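Local coordinates for protein galactokinase (Bifidobacterium longum subsp. infantis ATCC 15697 = JCM 1222 = DSM 20088, PDB 6TEQ) that probably phosphorylates galactose at the expense of ATP, as a galactokinase of the GHMP kinase family, and binds 2-deoxy-2-fluoro-galactose in its sugar pocket, at residues A[104-116]-A[171-185]. Residues are numbered along the deposited sequence; the frame is centred on the assembly and turned at random.
Sequences SAYPTGVAWALRQ and LINAAIKSENEMAGA
Ser178 enters helix 105-116 as a knob among Ala105, Tyr106, Gly109 and Val110, at the point where this helix and helix 171-183 of the GHMP kinase N-terminal domain pack closely. Their axes approach to 7.8 Å with 119° between their N-to-C directions. The backbones close in at Gly109, whose CA lies 3.1 Å from Ser178 OG and also meets Met182 CG. With OG turned away from its own backbone N (chi1 177°), Ser178 donates a hydrogen bond to Tyr106 O (OG to O 2.7 Å), in the carbonyl plane and on a lone pair.

Two aromatic rings lie to either side of this knob along helix 105-116. Ala183 CB sits over the centre of one face of Tyr106, 3.7 Å from the ring centroid, in a CH-pi contact. In the conformer described here (two were modelled), Glu179 CD lies at the ring edge and a water links OE2 to Tyr106 OH. Glu179 binds magnesium in another structure of this enzyme, though no metal is bound here, and its side chain also touches Thr187 of the galactose site, so the tyrosine end of the interface borders the active site.

At Trp112, Met182 bends at chi2 and chi3, bringing its CE over the five-membered ring, 3.4 Å from that centroid; SD stands farther above the same face, a Met-aromatic contact. Gln116 CG, of the same helix as the indole, lies near the rim of the opposite face. The extended Lys177 crosses the indole at about a right angle, with CE 3.7 Å from Trp112 CZ3. About one turn earlier in the lysine's helix, Ala174 CB packs against Leu114 CD2, and a second water donates to Ala113 O while accepting from Lys177 NZ at 3.0 Å.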
ATOM      1  N   SER A 104      15.737  -9.572  -2.412  1.00 20.50           N
ATOM      2  CA  SER A 104      15.640 -10.723  -1.483  1.00 19.73           C
ATOM      3  C   SER A 104      15.639 -10.253  -0.036  1.00 17.57           C
ATOM      4  O   SER A 104      15.255 -10.998   0.839  1.00 17.71           O
ATOM      5  CB  SER A 104      16.730 -11.767  -1.709  1.00 23.26           C
ATOM      6  OG  SER A 104      18.024 -11.254  -1.460  1.00 22.85           O
ATOM      7  N   ALA A 105      16.038  -9.024   0.215  1.00 17.53           N
ATOM      8  CA  ALA A 105      15.988  -8.456   1.583  1.00 16.85           C
ATOM      9  C   ALA A 105      14.528  -8.476   2.065  1.00 16.51           C
ATOM     10  O   ALA A 105      14.321  -8.575   3.265  1.00 17.52           O
ATOM     11  CB  ALA A 105      16.515  -7.037   1.569  1.00 19.65           C
ATOM     12  N   TYR A 106      13.562  -8.267   1.180  1.00 14.47           N
ATOM     13  CA  TYR A 106      12.142  -8.174   1.608  1.00 13.29           C
ATOM     14  C   TYR A 106      11.635  -9.495   2.177  1.00 13.83           C
ATOM     15  O   TYR A 106      11.257  -9.558   3.366  1.00 14.96           O
ATOM     16  CB  TYR A 106      11.287  -7.670   0.438  1.00 15.28           C
ATOM     17  CG  TYR A 106      11.498  -6.201   0.114  1.00 14.43           C
ATOM     18  CD1 TYR A 106      10.689  -5.228   0.657  1.00 16.54           C
ATOM     19  CD2 TYR A 106      12.480  -5.791  -0.762  1.00 18.62           C
ATOM     20  CE1 TYR A 106      10.856  -3.893   0.366  1.00 19.23           C
ATOM     21  CE2 TYR A 106      12.636  -4.446  -1.095  1.00 18.93           C
ATOM     22  CZ  TYR A 106      11.812  -3.495  -0.539  1.00 23.62           C
ATOM     23  OH  TYR A 106      11.914  -2.155  -0.800  1.00 20.98           O
ATOM     24  N   PRO A 107      11.668 -10.644   1.436  1.00 14.10           N
ATOM     25  CA  PRO A 107      11.245 -11.887   2.065  1.00 15.05           C
ATOM     26  C   PRO A 107      12.206 -12.372   3.169  1.00 15.05           C
ATOM     27  O   PRO A 107      11.752 -12.843   4.214  1.00 14.57           O
ATOM     28  CB  PRO A 107      11.123 -12.880   0.875  1.00 16.85           C
ATOM     29  CG  PRO A 107      12.108 -12.335  -0.182  1.00 17.96           C
ATOM     30  CD  PRO A 107      11.974 -10.827   0.008  1.00 14.58           C
ATOM     31  N   THR A 108      13.541 -12.260   2.956  1.00 15.85           N
ATOM     32  CA  THR A 108      14.477 -12.787   3.956  1.00 16.05           C
ATOM     33  C   THR A 108      14.235 -12.026   5.252  1.00 15.02           C
ATOM     34  O   THR A 108      14.315 -12.590   6.353  1.00 15.90           O
ATOM     35  CB  THR A 108      15.913 -12.596   3.486  1.00 16.98           C
ATOM     36  OG1 THR A 108      16.006 -13.186   2.192  1.00 18.42           O
ATOM     37  CG2 THR A 108      16.891 -13.224   4.427  1.00 17.82           C
ATOM     38  N   GLY A 109      14.022 -10.720   5.105  1.00 15.69           N
ATOM     39  CA  GLY A 109      13.926  -9.824   6.283  1.00 17.56           C
ATOM     40  C   GLY A 109      12.695 -10.146   7.119  1.00 14.90           C
ATOM     41  O   GLY A 109      12.691  -9.887   8.315  1.00 16.28           O
ATOM     42  N   VAL A 110      11.696 -10.763   6.532  1.00 16.29           N
ATOM     43  CA  VAL A 110      10.488 -11.203   7.291  1.00 15.44           C
ATOM     44  C   VAL A 110      10.837 -12.346   8.249  1.00 17.72           C
ATOM     45  O   VAL A 110      10.532 -12.221   9.458  1.00 16.63           O
ATOM     46  CB  VAL A 110       9.340 -11.610   6.360  1.00 13.77           C
ATOM     47  CG1 VAL A 110       8.214 -12.165   7.213  1.00 14.50           C
ATOM     48  CG2 VAL A 110       8.913 -10.400   5.494  1.00 14.22           C
ATOM     49  N   ALA A 111      11.558 -13.348   7.778  1.00 15.23           N
ATOM     50  CA  ALA A 111      12.041 -14.435   8.654  1.00 15.50           C
ATOM     51  C   ALA A 111      12.934 -13.850   9.767  1.00 17.03           C
ATOM     52  O   ALA A 111      12.763 -14.206  10.948  1.00 18.09           O
ATOM     53  CB  ALA A 111      12.652 -15.518   7.843  1.00 15.14           C
ATOM     54  N   TRP A 112      13.859 -12.973   9.390  1.00 13.99           N
ATOM     55  CA  TRP A 112      14.743 -12.260  10.347  1.00 16.38           C
ATOM     56  C   TRP A 112      13.904 -11.546  11.403  1.00 16.53           C
ATOM     57  O   TRP A 112      14.249 -11.592  12.673  1.00 20.56           O
ATOM     58  CB  TRP A 112      15.634 -11.329   9.561  1.00 18.47           C
ATOM     59  CG  TRP A 112      16.421 -10.378  10.387  1.00 18.87           C
ATOM     60  CD1 TRP A 112      17.630 -10.648  10.955  1.00 23.64           C
ATOM     61  CD2 TRP A 112      16.119  -9.001  10.672  1.00 18.12           C
ATOM     62  NE1 TRP A 112      18.081  -9.548  11.627  1.00 25.45           N
ATOM     63  CE2 TRP A 112      17.196  -8.523  11.445  1.00 23.06           C
ATOM     64  CE3 TRP A 112      15.068  -8.116  10.357  1.00 15.74           C
ATOM     65  CZ2 TRP A 112      17.258  -7.215  11.912  1.00 23.23           C
ATOM     66  CZ3 TRP A 112      15.165  -6.809  10.766  1.00 18.98           C
ATOM     67  CH2 TRP A 112      16.211  -6.384  11.585  1.00 23.90           C
ATOM     68  N   ALA A 113      12.899 -10.796  10.955  1.00 15.46           N
ATOM     69  CA  ALA A 113      12.062 -10.019  11.903  1.00 19.89           C
ATOM     70  C   ALA A 113      11.318 -10.961  12.837  1.00 15.97           C
ATOM     71  O   ALA A 113      11.244 -10.696  14.037  1.00 17.91           O
ATOM     72  CB  ALA A 113      11.095  -9.102  11.167  1.00 16.34           C
ATOM     73  N   LEU A 114      10.777 -12.060  12.347  1.00 19.93           N
ATOM     74  CA  LEU A 114      10.101 -13.040  13.236  1.00 20.99           C
ATOM     75  C   LEU A 114      11.112 -13.606  14.254  1.00 19.06           C
ATOM     76  O   LEU A 114      10.776 -13.704  15.419  1.00 22.01           O
ATOM     77  CB  LEU A 114       9.470 -14.130  12.395  1.00 16.16           C
ATOM     78  CG  LEU A 114       8.278 -13.651  11.515  1.00 16.49           C
ATOM     79  CD1 LEU A 114       7.838 -14.717  10.508  1.00 17.87           C
ATOM     80  CD2 LEU A 114       7.083 -13.278  12.402  1.00 15.95           C
ATOM     81  N   ARG A 115      12.319 -13.944  13.817  1.00 19.69           N
ATOM     82  CA  ARG A 115      13.316 -14.505  14.731  1.00 20.58           C
ATOM     83  C   ARG A 115      13.637 -13.423  15.755  1.00 20.38           C
ATOM     84  O   ARG A 115      13.758 -13.805  16.952  1.00 24.23           O
ATOM     85  CB  ARG A 115      14.522 -14.976  13.929  1.00 17.77           C
ATOM     86  CG  ARG A 115      14.221 -16.269  13.180  1.00 19.12           C
ATOM     87  CD  ARG A 115      15.154 -16.452  11.993  1.00 19.43           C
ATOM     88  NE  ARG A 115      16.550 -16.536  12.342  1.00 22.13           N
ATOM     89  CZ  ARG A 115      17.147 -17.643  12.758  1.00 19.54           C
ATOM     90  NH1 ARG A 115      18.429 -17.614  13.030  1.00 26.33           N
ATOM     91  NH2 ARG A 115      16.483 -18.784  12.865  1.00 21.58           N
ATOM     92  N   GLN A 116      13.822 -12.166  15.301  1.00 21.93           N
ATOM     93  CA  GLN A 116      14.160 -11.034  16.200  1.00 25.39           C
ATOM     94  C   GLN A 116      13.044 -10.859  17.248  1.00 22.70           C
ATOM     95  O   GLN A 116      13.365 -10.468  18.392  1.00 27.53           O
ATOM     96  CB  GLN A 116      14.418  -9.708  15.471  1.00 29.45           C
ATOM     97  CG  GLN A 116      15.677  -9.669  14.589  1.00 26.03           C
ATOM     98  CD  GLN A 116      16.954  -9.607  15.385  1.00 37.21           C
ATOM     99  OE1 GLN A 116      17.527 -10.628  15.755  1.00 41.21           O
ATOM    100  NE2 GLN A 116      17.414  -8.398  15.623  1.00 39.70           N
ATOM    101  N   LEU A 171       2.273 -10.436  12.272  1.00 13.25           N
ATOM    102  CA  LEU A 171       2.881 -10.713  10.945  1.00 12.85           C
ATOM    103  C   LEU A 171       3.049  -9.423  10.152  1.00 10.91           C
ATOM    104  O   LEU A 171       4.090  -9.241   9.562  1.00 12.60           O
ATOM    105  CB  LEU A 171       1.993 -11.684  10.209  1.00 14.11           C
ATOM    106  CG  LEU A 171       1.773 -13.012  10.917  1.00 13.82           C
ATOM    107  CD1 LEU A 171       0.933 -13.921  10.119  1.00 15.00           C
ATOM    108  CD2 LEU A 171       3.033 -13.685  11.352  1.00 16.36           C
ATOM    109  N   ILE A 172       2.060  -8.542  10.224  1.00 12.85           N
ATOM    110  CA  ILE A 172       2.176  -7.156   9.722  1.00 13.77           C
ATOM    111  C   ILE A 172       3.413  -6.476  10.270  1.00 11.87           C
ATOM    112  O   ILE A 172       4.179  -5.842   9.492  1.00 14.26           O
ATOM    113  CB  ILE A 172       0.897  -6.384   9.995  1.00 10.96           C
ATOM    114  CG1 ILE A 172      -0.207  -6.921   9.102  1.00 13.52           C
ATOM    115  CG2 ILE A 172       1.110  -4.922   9.776  1.00 15.70           C
ATOM    116  CD1 ILE A 172      -1.583  -6.526   9.594  1.00 15.33           C
ATOM    117  N   ASN A 173       3.610  -6.550  11.575  1.00 13.47           N
ATOM    118  CA  ASN A 173       4.746  -5.830  12.198  1.00 14.21           C
ATOM    119  C   ASN A 173       6.055  -6.431  11.676  1.00 13.86           C
ATOM    120  O   ASN A 173       7.002  -5.638  11.430  1.00 14.75           O
ATOM    121  CB  ASN A 173       4.638  -5.854  13.705  1.00 17.24           C
ATOM    122  CG  ASN A 173       3.567  -4.905  14.200  1.00 19.11           C
ATOM    123  OD1 ASN A 173       3.192  -3.955  13.464  1.00 20.74           O
ATOM    124  ND2 ASN A 173       3.152  -5.114  15.451  1.00 19.68           N
ATOM    125  N   ALA A 174       6.121  -7.739  11.462  1.00 14.00           N
ATOM    126  CA  ALA A 174       7.336  -8.376  10.926  1.00 13.95           C
ATOM    127  C   ALA A 174       7.576  -7.873   9.502  1.00 14.23           C
ATOM    128  O   ALA A 174       8.726  -7.664   9.094  1.00 14.75           O
ATOM    129  CB  ALA A 174       7.204  -9.878  10.968  1.00 15.46           C
ATOM    130  N   ALA A 175       6.520  -7.770   8.699  1.00 13.54           N
ATOM    131  CA  ALA A 175       6.619  -7.308   7.296  1.00 14.30           C
ATOM    132  C   ALA A 175       7.137  -5.866   7.247  1.00 14.06           C
ATOM    133  O   ALA A 175       8.018  -5.520   6.419  1.00 14.68           O
ATOM    134  CB  ALA A 175       5.298  -7.447   6.640  1.00 14.47           C
ATOM    135  N   ILE A 176       6.529  -4.989   8.041  1.00 13.57           N
ATOM    136  CA  ILE A 176       6.982  -3.592   8.186  1.00 14.18           C
ATOM    137  C   ILE A 176       8.445  -3.566   8.614  1.00 15.08           C
ATOM    138  O   ILE A 176       9.217  -2.806   7.998  1.00 16.64           O
ATOM    139  CB  ILE A 176       6.078  -2.836   9.167  1.00 13.64           C
ATOM    140  CG1 ILE A 176       4.625  -2.762   8.649  1.00 14.96           C
ATOM    141  CG2 ILE A 176       6.638  -1.452   9.442  1.00 14.35           C
ATOM    142  CD1 ILE A 176       3.669  -2.244   9.707  1.00 15.60           C
ATOM    143  N   LYS A 177       8.822  -4.352   9.611  1.00 14.86           N
ATOM    144  CA  LYS A 177      10.229  -4.324  10.089  1.00 15.75           C
ATOM    145  C   LYS A 177      11.192  -4.802   8.994  1.00 15.56           C
ATOM    146  O   LYS A 177      12.271  -4.210   8.854  1.00 15.52           O
ATOM    147  CB  LYS A 177      10.346  -5.129  11.357  1.00 17.77           C
ATOM    148  CG  LYS A 177      11.767  -5.206  11.880  1.00 19.61           C
ATOM    149  CD  LYS A 177      11.796  -5.788  13.271  1.00 23.04           C
ATOM    150  CE  LYS A 177      13.198  -6.076  13.767  1.00 30.91           C
ATOM    151  NZ  LYS A 177      13.172  -6.371  15.216  1.00 34.34           N
ATOM    152  N   SER A 178      10.808  -5.821   8.234  1.00 14.78           N
ATOM    153  CA  SER A 178      11.636  -6.277   7.126  1.00 14.13           C
ATOM    154  C   SER A 178      11.941  -5.103   6.183  1.00 17.01           C
ATOM    155  O   SER A 178      13.096  -4.840   5.809  1.00 18.03           O
ATOM    156  CB  SER A 178      10.991  -7.400   6.356  1.00 14.00           C
ATOM    157  OG  SER A 178      11.837  -7.694   5.294  1.00 16.67           O
ATOM    158  N   GLU A 179      10.899  -4.443   5.749  0.50 14.45           N
ATOM    159  CA  GLU A 179      11.043  -3.386   4.742  0.50 15.34           C
ATOM    160  C   GLU A 179      11.908  -2.290   5.357  0.50 14.00           C
ATOM    161  O   GLU A 179      12.943  -1.977   4.771  0.50 14.31           O
ATOM    162  CB  GLU A 179       9.671  -2.881   4.299  0.50 15.02           C
ATOM    163  CG  GLU A 179       9.781  -1.857   3.195  0.50 14.69           C
ATOM    164  CD  GLU A 179       8.508  -1.646   2.408  0.50 11.16           C
ATOM    165  OE1 GLU A 179       7.550  -2.378   2.681  0.50 10.93           O
ATOM    166  OE2 GLU A 179       8.493  -0.712   1.586  0.50 10.35           O
ATOM    167  N   ASN A 180      11.517  -1.770   6.522  1.00 16.30           N
ATOM    168  CA  ASN A 180      12.219  -0.625   7.138  1.00 17.31           C
ATOM    169  C   ASN A 180      13.685  -0.951   7.470  1.00 18.51           C
ATOM    170  O   ASN A 180      14.582  -0.131   7.128  1.00 19.32           O
ATOM    171  CB  ASN A 180      11.541  -0.155   8.401  1.00 17.46           C
ATOM    172  CG  ASN A 180      10.380   0.762   8.122  1.00 20.09           C
ATOM    173  OD1 ASN A 180      10.509   1.815   7.526  1.00 22.23           O
ATOM    174  ND2 ASN A 180       9.272   0.446   8.712  1.00 22.81           N
ATOM    175  N   GLU A 181      13.928  -2.088   8.100  1.00 19.06           N
ATOM    176  CA  GLU A 181      15.208  -2.364   8.770  1.00 21.09           C
ATOM    177  C   GLU A 181      16.059  -3.285   7.911  1.00 19.03           C
ATOM    178  O   GLU A 181      17.265  -3.099   7.983  1.00 21.82           O
ATOM    179  CB  GLU A 181      15.012  -2.946  10.162  1.00 20.91           C
ATOM    180  CG  GLU A 181      14.257  -2.052  11.113  1.00 24.25           C
ATOM    181  CD  GLU A 181      14.312  -2.469  12.574  1.00 25.70           C
ATOM    182  OE1 GLU A 181      15.270  -3.133  12.979  1.00 33.90           O
ATOM    183  OE2 GLU A 181      13.437  -2.049  13.323  1.00 31.07           O
ATOM    184  N   MET A 182      15.479  -4.270   7.217  1.00 19.74           N
ATOM    185  CA  MET A 182      16.288  -5.172   6.350  1.00 18.64           C
ATOM    186  C   MET A 182      16.508  -4.526   4.969  1.00 20.92           C
ATOM    187  O   MET A 182      17.708  -4.404   4.526  1.00 22.62           O
ATOM    188  CB  MET A 182      15.701  -6.585   6.164  1.00 18.06           C
ATOM    189  CG  MET A 182      16.694  -7.567   5.575  1.00 22.41           C
ATOM    190  SD  MET A 182      18.356  -7.649   6.401  1.00 20.41           S
ATOM    191  CE  MET A 182      17.848  -8.373   7.969  1.00 21.49           C
ATOM    192  N   ALA A 183      15.440  -4.103   4.296  1.00 19.75           N
ATOM    193  CA  ALA A 183      15.523  -3.556   2.931  1.00 22.36           C
ATOM    194  C   ALA A 183      15.933  -2.071   2.978  1.00 18.99           C
ATOM    195  O   ALA A 183      16.390  -1.550   1.932  1.00 24.13           O
ATOM    196  CB  ALA A 183      14.249  -3.798   2.209  1.00 20.70           C
ATOM    197  N   GLY A 184      15.767  -1.403   4.129  1.00 18.22           N
ATOM    198  CA  GLY A 184      16.176   0.005   4.254  1.00 18.20           C
ATOM    199  C   GLY A 184      15.212   0.932   3.551  1.00 20.16           C
ATOM    200  O   GLY A 184      15.626   2.037   3.171  1.00 26.57           O
ATOM    201  N   ALA A 185      13.977   0.476   3.363  1.00 22.16           N
ATOM    202  CA  ALA A 185      12.925   1.208   2.635  1.00 19.96           C
ATOM    203  C   ALA A 185      11.941   1.716   3.676  1.00 21.15           C
ATOM    204  O   ALA A 185      11.217   0.927   4.262  1.00 23.89           O
ATOM    205  CB  ALA A 185      12.243   0.337   1.649  1.00 24.83           C
TER
HETATM  206  O   HOH W   1       9.801  -0.569  -0.753  1.00 19.82           O
HETATM  207  O   HOH W   2      10.926  -8.292  15.243  1.00 26.46           O